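Side-chain contacts in endoglucanase (Clostridium thermocellum, PDB 2YIK), which probably hydrolyses internal beta-1,4-glucosidic bonds of cellulose, contributing to the breakdown of plant polysaccharide: residues Q45-F50 against A504-C509; W136-Y139 against Q144-A147. All blocks are in the same frame, centred on the assembly; numbering follows the deposited sequence.

Interaction 1. Residues Q45-F50 against A504-C509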
ATOM      1  N   GLN A  45      -0.205 -13.995  -9.804  1.00 28.97           N
ATOM      2  CA  GLN A  45      -0.436 -13.417 -11.120  1.00 29.36           C
ATOM      3  C   GLN A  45      -1.696 -12.568 -11.128  1.00 28.83           C
ATOM      4  O   GLN A  45      -1.662 -11.389 -11.488  1.00 28.97           O
ATOM      5  CB  GLN A  45      -0.559 -14.523 -12.169  1.00 31.57           C
ATOM      6  CG  GLN A  45      -1.131 -14.051 -13.490  1.00 32.47           C
ATOM      7  CD  GLN A  45      -1.430 -15.201 -14.447  1.00 35.27           C
ATOM      8  OE1 GLN A  45      -1.938 -16.248 -14.039  1.00 33.76           O
ATOM      9  NE2 GLN A  45      -1.133 -15.001 -15.727  1.00 34.61           N
ATOM     10  N   TYR A  46      -2.810 -13.172 -10.731  1.00 28.03           N
ATOM     11  CA  TYR A  46      -4.083 -12.470 -10.699  1.00 28.65           C
ATOM     12  C   TYR A  46      -4.116 -11.264  -9.761  1.00 29.01           C
ATOM     13  O   TYR A  46      -4.660 -10.219 -10.116  1.00 29.00           O
ATOM     14  CB  TYR A  46      -5.205 -13.440 -10.313  1.00 30.10           C
ATOM     15  CG  TYR A  46      -5.772 -14.241 -11.469  1.00 31.07           C
ATOM     16  CD1 TYR A  46      -4.933 -14.928 -12.344  1.00 30.81           C
ATOM     17  CD2 TYR A  46      -7.148 -14.327 -11.672  1.00 30.76           C
ATOM     18  CE1 TYR A  46      -5.448 -15.680 -13.391  1.00 32.75           C
ATOM     19  CE2 TYR A  46      -7.678 -15.077 -12.719  1.00 32.00           C
ATOM     20  CZ  TYR A  46      -6.822 -15.753 -13.574  1.00 32.72           C
ATOM     21  OH  TYR A  46      -7.335 -16.512 -14.603  1.00 31.69           O
ATOM     22  N   SER A  47      -3.529 -11.401  -8.574  1.00 28.95           N
ATOM     23  CA  SER A  47      -3.550 -10.322  -7.581  1.00 28.35           C
ATOM     24  C   SER A  47      -3.177  -8.925  -8.076  1.00 28.86           C
ATOM     25  O   SER A  47      -3.781  -7.943  -7.650  1.00 27.71           O
ATOM     26  CB  SER A  47      -2.671 -10.678  -6.366  1.00 28.36           C
ATOM     27  OG  SER A  47      -1.287 -10.607  -6.661  1.00 26.57           O
ATOM     28  N   MET A  48      -2.199  -8.825  -8.971  1.00 29.44           N
ATOM     29  CA  MET A  48      -1.776  -7.513  -9.453  1.00 28.69           C
ATOM     30  C   MET A  48      -2.715  -6.842 -10.438  1.00 27.93           C
ATOM     31  O   MET A  48      -2.676  -5.620 -10.597  1.00 27.08           O
ATOM     32  CB  MET A  48      -0.366  -7.593 -10.047  1.00 27.29           C
ATOM     33  CG  MET A  48       0.691  -7.801  -8.982  1.00 30.04           C
ATOM     34  SD  MET A  48       2.375  -8.031  -9.583  1.00 33.79           S
ATOM     35  CE  MET A  48       2.385  -9.755  -9.864  1.00 31.29           C
ATOM     36  N   PHE A  49      -3.569  -7.621 -11.089  1.00 27.38           N
ATOM     37  CA  PHE A  49      -4.486  -7.043 -12.060  1.00 27.99           C
ATOM     38  C   PHE A  49      -5.465  -6.039 -11.485  1.00 27.35           C
ATOM     39  O   PHE A  49      -6.035  -5.244 -12.227  1.00 27.57           O
ATOM     40  CB  PHE A  49      -5.224  -8.149 -12.811  1.00 27.60           C
ATOM     41  CG  PHE A  49      -4.402  -8.755 -13.898  1.00 28.54           C
ATOM     42  CD1 PHE A  49      -4.406  -8.212 -15.181  1.00 29.14           C
ATOM     43  CD2 PHE A  49      -3.566  -9.828 -13.625  1.00 27.83           C
ATOM     44  CE1 PHE A  49      -3.573  -8.730 -16.174  1.00 30.02           C
ATOM     45  CE2 PHE A  49      -2.737 -10.350 -14.601  1.00 27.75           C
ATOM     46  CZ  PHE A  49      -2.740  -9.803 -15.881  1.00 29.30           C
ATOM     47  N   PHE A  50      -5.656  -6.058 -10.170  1.00 26.25           N
ATOM     48  CA  PHE A  50      -6.558  -5.086  -9.570  1.00 26.08           C
ATOM     49  C   PHE A  50      -5.946  -3.711  -9.759  1.00 25.18           C
ATOM     50  O   PHE A  50      -6.651  -2.726  -9.948  1.00 25.17           O
ATOM     51  CB  PHE A  50      -6.751  -5.314  -8.070  1.00 25.70           C
ATOM     52  CG  PHE A  50      -7.581  -4.236  -7.422  1.00 25.84           C
ATOM     53  CD1 PHE A  50      -8.955  -4.184  -7.622  1.00 25.40           C
ATOM     54  CD2 PHE A  50      -6.982  -3.250  -6.638  1.00 25.79           C
ATOM     55  CE1 PHE A  50      -9.712  -3.145  -7.091  1.00 26.71           C
ATOM     56  CE2 PHE A  50      -7.727  -2.209  -6.105  1.00 25.66           C
ATOM     57  CZ  PHE A  50      -9.098  -2.164  -6.315  1.00 26.35           C
ATOM     58  N   ALA A 504      -0.986  -6.189   0.683  1.00 20.02           N
ATOM     59  CA  ALA A 504      -0.262  -7.276   1.340  1.00 20.76           C
ATOM     60  C   ALA A 504      -0.605  -8.614   0.691  1.00 19.73           C
ATOM     61  O   ALA A 504       0.187  -9.555   0.724  1.00 20.81           O
ATOM     62  CB  ALA A 504      -0.583  -7.317   2.841  1.00 18.69           C
ATOM     63  N   PHE A 505      -1.791  -8.681   0.098  1.00 21.97           N
ATOM     64  CA  PHE A 505      -2.268  -9.888  -0.572  1.00 23.02           C
ATOM     65  C   PHE A 505      -1.294 -10.324  -1.674  1.00 24.11           C
ATOM     66  O   PHE A 505      -1.033 -11.517  -1.840  1.00 24.54           O
ATOM     67  CB  PHE A 505      -3.680  -9.624  -1.128  1.00 23.61           C
ATOM     68  CG  PHE A 505      -4.203 -10.698  -2.051  1.00 25.97           C
ATOM     69  CD1 PHE A 505      -4.161 -12.047  -1.696  1.00 25.89           C
ATOM     70  CD2 PHE A 505      -4.786 -10.344  -3.265  1.00 24.67           C
ATOM     71  CE1 PHE A 505      -4.676 -13.030  -2.547  1.00 26.65           C
ATOM     72  CE2 PHE A 505      -5.307 -11.317  -4.127  1.00 27.62           C
ATOM     73  CZ  PHE A 505      -5.260 -12.663  -3.766  1.00 26.79           C
ATOM     74  N   VAL A 506      -0.740  -9.364  -2.405  1.00 22.74           N
ATOM     75  CA  VAL A 506       0.203  -9.695  -3.467  1.00 23.09           C
ATOM     76  C   VAL A 506       1.406 -10.419  -2.873  1.00 24.17           C
ATOM     77  O   VAL A 506       1.773 -11.507  -3.319  1.00 24.73           O
ATOM     78  CB  VAL A 506       0.688  -8.430  -4.209  1.00 24.06           C
ATOM     79  CG1 VAL A 506       1.781  -8.797  -5.227  1.00 22.58           C
ATOM     80  CG2 VAL A 506      -0.490  -7.763  -4.900  1.00 23.54           C
ATOM     81  N   GLY A 507       2.000  -9.813  -1.850  1.00 24.37           N
ATOM     82  CA  GLY A 507       3.161 -10.395  -1.203  1.00 24.15           C
ATOM     83  C   GLY A 507       2.911 -11.750  -0.564  1.00 24.27           C
ATOM     84  O   GLY A 507       3.790 -12.620  -0.583  1.00 22.41           O
ATOM     85  N   ALA A 508       1.721 -11.929   0.011  1.00 23.38           N
ATOM     86  CA  ALA A 508       1.369 -13.190   0.659  1.00 24.00           C
ATOM     87  C   ALA A 508       1.352 -14.326  -0.366  1.00 23.14           C
ATOM     88  O   ALA A 508       1.811 -15.429  -0.084  1.00 24.23           O
ATOM     89  CB  ALA A 508       0.007 -13.071   1.343  1.00 21.70           C
ATOM     90  N   CYS A 509       0.808 -14.051  -1.548  1.00 23.62           N
ATOM     91  CA  CYS A 509       0.761 -15.048  -2.613  1.00 24.20           C
ATOM     92  C   CYS A 509       2.174 -15.470  -2.981  1.00 24.86           C
ATOM     93  O   CYS A 509       2.455 -16.664  -3.099  1.00 24.84           O
ATOM     94  CB  CYS A 509       0.067 -14.482  -3.850  1.00 25.52           C
ATOM     95  SG  CYS A 509      -1.717 -14.209  -3.659  1.00 25.93           S
TER

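Interaction 2. Residues W136-Y139 against Q144-A147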
ATOM      1  N   TRP A 136       7.278  -3.777  -0.604  1.00 24.71           N
ATOM      2  CA  TRP A 136       7.762  -4.535   0.562  1.00 26.04           C
ATOM      3  C   TRP A 136       7.722  -6.017   0.167  1.00 25.82           C
ATOM      4  O   TRP A 136       8.712  -6.737   0.321  1.00 25.54           O
ATOM      5  CB  TRP A 136       6.804  -4.139   1.711  1.00 28.51           C
ATOM      6  CG  TRP A 136       6.552  -4.871   3.056  1.00 33.21           C
ATOM      7  CD1 TRP A 136       5.398  -4.741   3.801  1.00 33.73           C
ATOM      8  CD2 TRP A 136       7.445  -5.652   3.873  1.00 33.20           C
ATOM      9  NE1 TRP A 136       5.511  -5.371   5.000  1.00 33.81           N
ATOM     10  CE2 TRP A 136       6.742  -5.947   5.078  1.00 34.90           C
ATOM     11  CE3 TRP A 136       8.740  -6.135   3.707  1.00 32.22           C
ATOM     12  CZ2 TRP A 136       7.306  -6.688   6.107  1.00 33.72           C
ATOM     13  CZ3 TRP A 136       9.293  -6.873   4.734  1.00 34.64           C
ATOM     14  CH2 TRP A 136       8.573  -7.150   5.919  1.00 38.57           C
ATOM     15  N   GLY A 137       6.598  -6.459  -0.391  1.00 25.28           N
ATOM     16  CA  GLY A 137       6.480  -7.847  -0.807  1.00 24.67           C
ATOM     17  C   GLY A 137       7.410  -8.221  -1.959  1.00 25.82           C
ATOM     18  O   GLY A 137       8.000  -9.305  -1.968  1.00 24.00           O
ATOM     19  N   TYR A 138       7.532  -7.328  -2.939  1.00 25.37           N
ATOM     20  CA  TYR A 138       8.394  -7.566  -4.096  1.00 26.43           C
ATOM     21  C   TYR A 138       9.849  -7.633  -3.627  1.00 26.31           C
ATOM     22  O   TYR A 138      10.627  -8.455  -4.098  1.00 26.42           O
ATOM     23  CB  TYR A 138       8.206  -6.445  -5.130  1.00 26.72           C
ATOM     24  CG  TYR A 138       8.940  -6.663  -6.435  1.00 27.64           C
ATOM     25  CD1 TYR A 138       8.752  -7.832  -7.181  1.00 28.33           C
ATOM     26  CD2 TYR A 138       9.825  -5.705  -6.924  1.00 27.79           C
ATOM     27  CE1 TYR A 138       9.435  -8.040  -8.382  1.00 28.90           C
ATOM     28  CE2 TYR A 138      10.515  -5.905  -8.124  1.00 29.32           C
ATOM     29  CZ  TYR A 138      10.318  -7.076  -8.846  1.00 29.13           C
ATOM     30  OH  TYR A 138      11.032  -7.306 -10.001  1.00 28.34           O
ATOM     31  N   TYR A 139      10.209  -6.773  -2.682  1.00 25.97           N
ATOM     32  CA  TYR A 139      11.563  -6.763  -2.143  1.00 25.69           C
ATOM     33  C   TYR A 139      11.889  -8.079  -1.432  1.00 26.83           C
ATOM     34  O   TYR A 139      12.972  -8.633  -1.614  1.00 26.34           O
ATOM     35  CB  TYR A 139      11.727  -5.594  -1.165  1.00 27.56           C
ATOM     36  CG  TYR A 139      12.998  -5.636  -0.333  1.00 28.82           C
ATOM     37  CD1 TYR A 139      14.253  -5.394  -0.902  1.00 29.92           C
ATOM     38  CD2 TYR A 139      12.940  -5.935   1.024  1.00 30.02           C
ATOM     39  CE1 TYR A 139      15.428  -5.451  -0.121  1.00 29.03           C
ATOM     40  CE2 TYR A 139      14.094  -6.001   1.804  1.00 30.50           C
ATOM     41  CZ  TYR A 139      15.331  -5.759   1.233  1.00 30.75           C
ATOM     42  OH  TYR A 139      16.455  -5.842   2.039  1.00 31.79           O
ATOM     43  N   GLN A 144      10.369 -15.310  -6.254  1.00 30.07           N
ATOM     44  CA  GLN A 144       9.100 -15.906  -6.641  1.00 30.40           C
ATOM     45  C   GLN A 144       8.397 -15.156  -7.762  1.00 29.79           C
ATOM     46  O   GLN A 144       7.751 -15.776  -8.602  1.00 30.51           O
ATOM     47  CB  GLN A 144       8.177 -16.028  -5.428  1.00 31.59           C
ATOM     48  CG  GLN A 144       8.558 -17.151  -4.465  1.00 31.35           C
ATOM     49  CD  GLN A 144       9.922 -16.952  -3.812  1.00 33.81           C
ATOM     50  OE1 GLN A 144      10.172 -15.939  -3.159  1.00 32.70           O
ATOM     51  NE2 GLN A 144      10.809 -17.933  -3.978  1.00 34.61           N
ATOM     52  N   PHE A 145       8.504 -13.831  -7.775  1.00 29.95           N
ATOM     53  CA  PHE A 145       7.893 -13.050  -8.849  1.00 30.31           C
ATOM     54  C   PHE A 145       8.610 -13.440 -10.151  1.00 31.26           C
ATOM     55  O   PHE A 145       7.988 -13.614 -11.201  1.00 30.90           O
ATOM     56  CB  PHE A 145       8.081 -11.546  -8.606  1.00 28.86           C
ATOM     57  CG  PHE A 145       7.122 -10.953  -7.603  1.00 26.40           C
ATOM     58  CD1 PHE A 145       7.382 -11.042  -6.242  1.00 25.39           C
ATOM     59  CD2 PHE A 145       5.981 -10.270  -8.022  1.00 24.96           C
ATOM     60  CE1 PHE A 145       6.521 -10.458  -5.307  1.00 24.68           C
ATOM     61  CE2 PHE A 145       5.114  -9.681  -7.090  1.00 25.72           C
ATOM     62  CZ  PHE A 145       5.389  -9.777  -5.735  1.00 22.78           C
ATOM     63  N   ARG A 146       9.928 -13.583 -10.065  1.00 33.21           N
ATOM     64  CA  ARG A 146      10.723 -13.949 -11.231  1.00 36.16           C
ATOM     65  C   ARG A 146      10.420 -15.360 -11.687  1.00 36.43           C
ATOM     66  O   ARG A 146      10.152 -15.592 -12.865  1.00 36.63           O
ATOM     67  CB  ARG A 146      12.214 -13.812 -10.921  1.00 38.41           C
ATOM     68  CG  ARG A 146      12.671 -12.373 -10.957  1.00 44.27           C
ATOM     69  CD  ARG A 146      14.143 -12.202 -10.648  1.00 48.20           C
ATOM     70  NE  ARG A 146      14.485 -10.781 -10.723  1.00 53.67           N
ATOM     71  CZ  ARG A 146      15.698 -10.272 -10.501  1.00 56.00           C
ATOM     72  NH1 ARG A 146      16.714 -11.073 -10.182  1.00 56.23           N
ATOM     73  NH2 ARG A 146      15.890  -8.955 -10.598  1.00 55.92           N
ATOM     74  N   ALA A 147      10.448 -16.300 -10.749  1.00 35.81           N
ATOM     75  CA  ALA A 147      10.178 -17.697 -11.067  1.00 34.90           C
ATOM     76  C   ALA A 147       8.823 -17.862 -11.745  1.00 35.00           C
ATOM     77  O   ALA A 147       8.637 -18.778 -12.556  1.00 36.85           O
ATOM     78  CB  ALA A 147      10.240 -18.547  -9.792  1.00 34.25           C
TER

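Interaction 1. Residues Q45-F50 against A504-C509
Phe505 meets Ser47 with the CD2-CE2 side of its ring. Its CE2 comes within 3.5 Å of Ser47 CB, and CD2 of Phe505 lies 3.8 Å from the same carbon. The methylene approaches the ring obliquely. Phe505 CG is turned anti to its backbone N (chi1 170°), which swings the ring out of helix 499-516 toward helix 40-47. The Phe505 side chain also touches Thr397 of helix 392-408 and Met425 of helix 416-428.

Val506 follows and meets the hydroxyl of the serine. The two backbones come closest here, with Ser47 CA 5.6 Å from Val506 CA. Val506 CG2 sits 3.4 Å from Ser47 OG, a van der Waals contact between a methyl and a hydroxyl. The other branch, Val506 CG1, reaches Met48 CG at 4.0 Å, and these two side chains cross at about a right angle. Val506 also rests on Leu44 of helix 40-47.

Cys509 comes one helical turn after Phe505. Its CB points toward 45-50, but its side chain packs on Ala43 and Leu44 of helix 40-47, just before that segment.

No hydrogen bond crosses between the two segments. The one polar side-chain atom at the meeting point, Ser47 OG, turns back to hydrogen-bond Leu44 O in its own helix. Its chi1 of 73° places OG between the backbone N and the carbonyl carbon. With its polar partner found within its own helix, the small serine can lie buried against valine and phenylalanine. The two segments are held together by van der Waals packing, with no polar bond between them.

Interaction 2. Residues W136-Y139 against Q144-A147
Tyr138 points the edge of its ring at the face of Phe145 in a T-shaped stack. The ring centroids are 5.0 Å apart and the planes stand at 90°. The leading atom is Tyr138 CD1, which lies over the centre of the Phe145 ring, 3.5 Å above its plane. Next to it, Tyr138 CE1 runs out along the Phe145 side chain and comes within 3.8 Å of Phe145 CB. That CB lies in the plane of the tyrosine ring, at its edge.

The phenylalanine ring also reaches the backbone of the first helix. Phe145 CE1 is 3.7 Å from Tyr138 CA and 3.8 Å from Gly137 O. Gly137 has no side chain, and the ring lies close to the main chain here.

Phe145 CB points toward 136-139, and with CG anti to the carbonyl carbon (chi1 -79°) the ring lies with one face to Tyr138. With CG anti to N (chi1 -174°), Tyr138 presents the CD1-CE1 side of its ring to that face.

Further out, Tyr138 OH hydrogen-bonds Glu155 OE2 of helix 151-167, which ties the far end of the ring. Lys142 makes a cation-pi contact with the same ring. Ala154 of helix 151-167 touches both aromatic side chains, while Ala151 and Leu158 also pack on Tyr138.

The arrangement joins two helices that follow each other closely in the chain, 124-140 and 142-147. The aromatic pair packs helix 142-147 back on helix 124-140 across the short connection between them, in the largely helical catalytic domain. This domain has the (alpha/alpha)6-barrel fold of glycosyl hydrolase family 9.

Interactions 1 and 2 lie side by side in the buried part of the catalytic domain, their centres about 11 Å apart. They touch directly through Phe145. Its CZ is 3.8 Å from Val506 CG1, and its CE2 is 3.9 Å from Met48 CE. Along the chain, interaction 2 is nested within the loop that interaction 1 closes. Interaction 1 joins residues 47 and 48, where helix 40-47 gives way to helix 49-54, to helix 499-516, the last helix. Interaction 2 is local, between successive helices 124-140 and 142-147. Phe145 thus packs against residues near the start and near the end of the modelled chain, and the local helix pair and the long-range contact share one buried cluster.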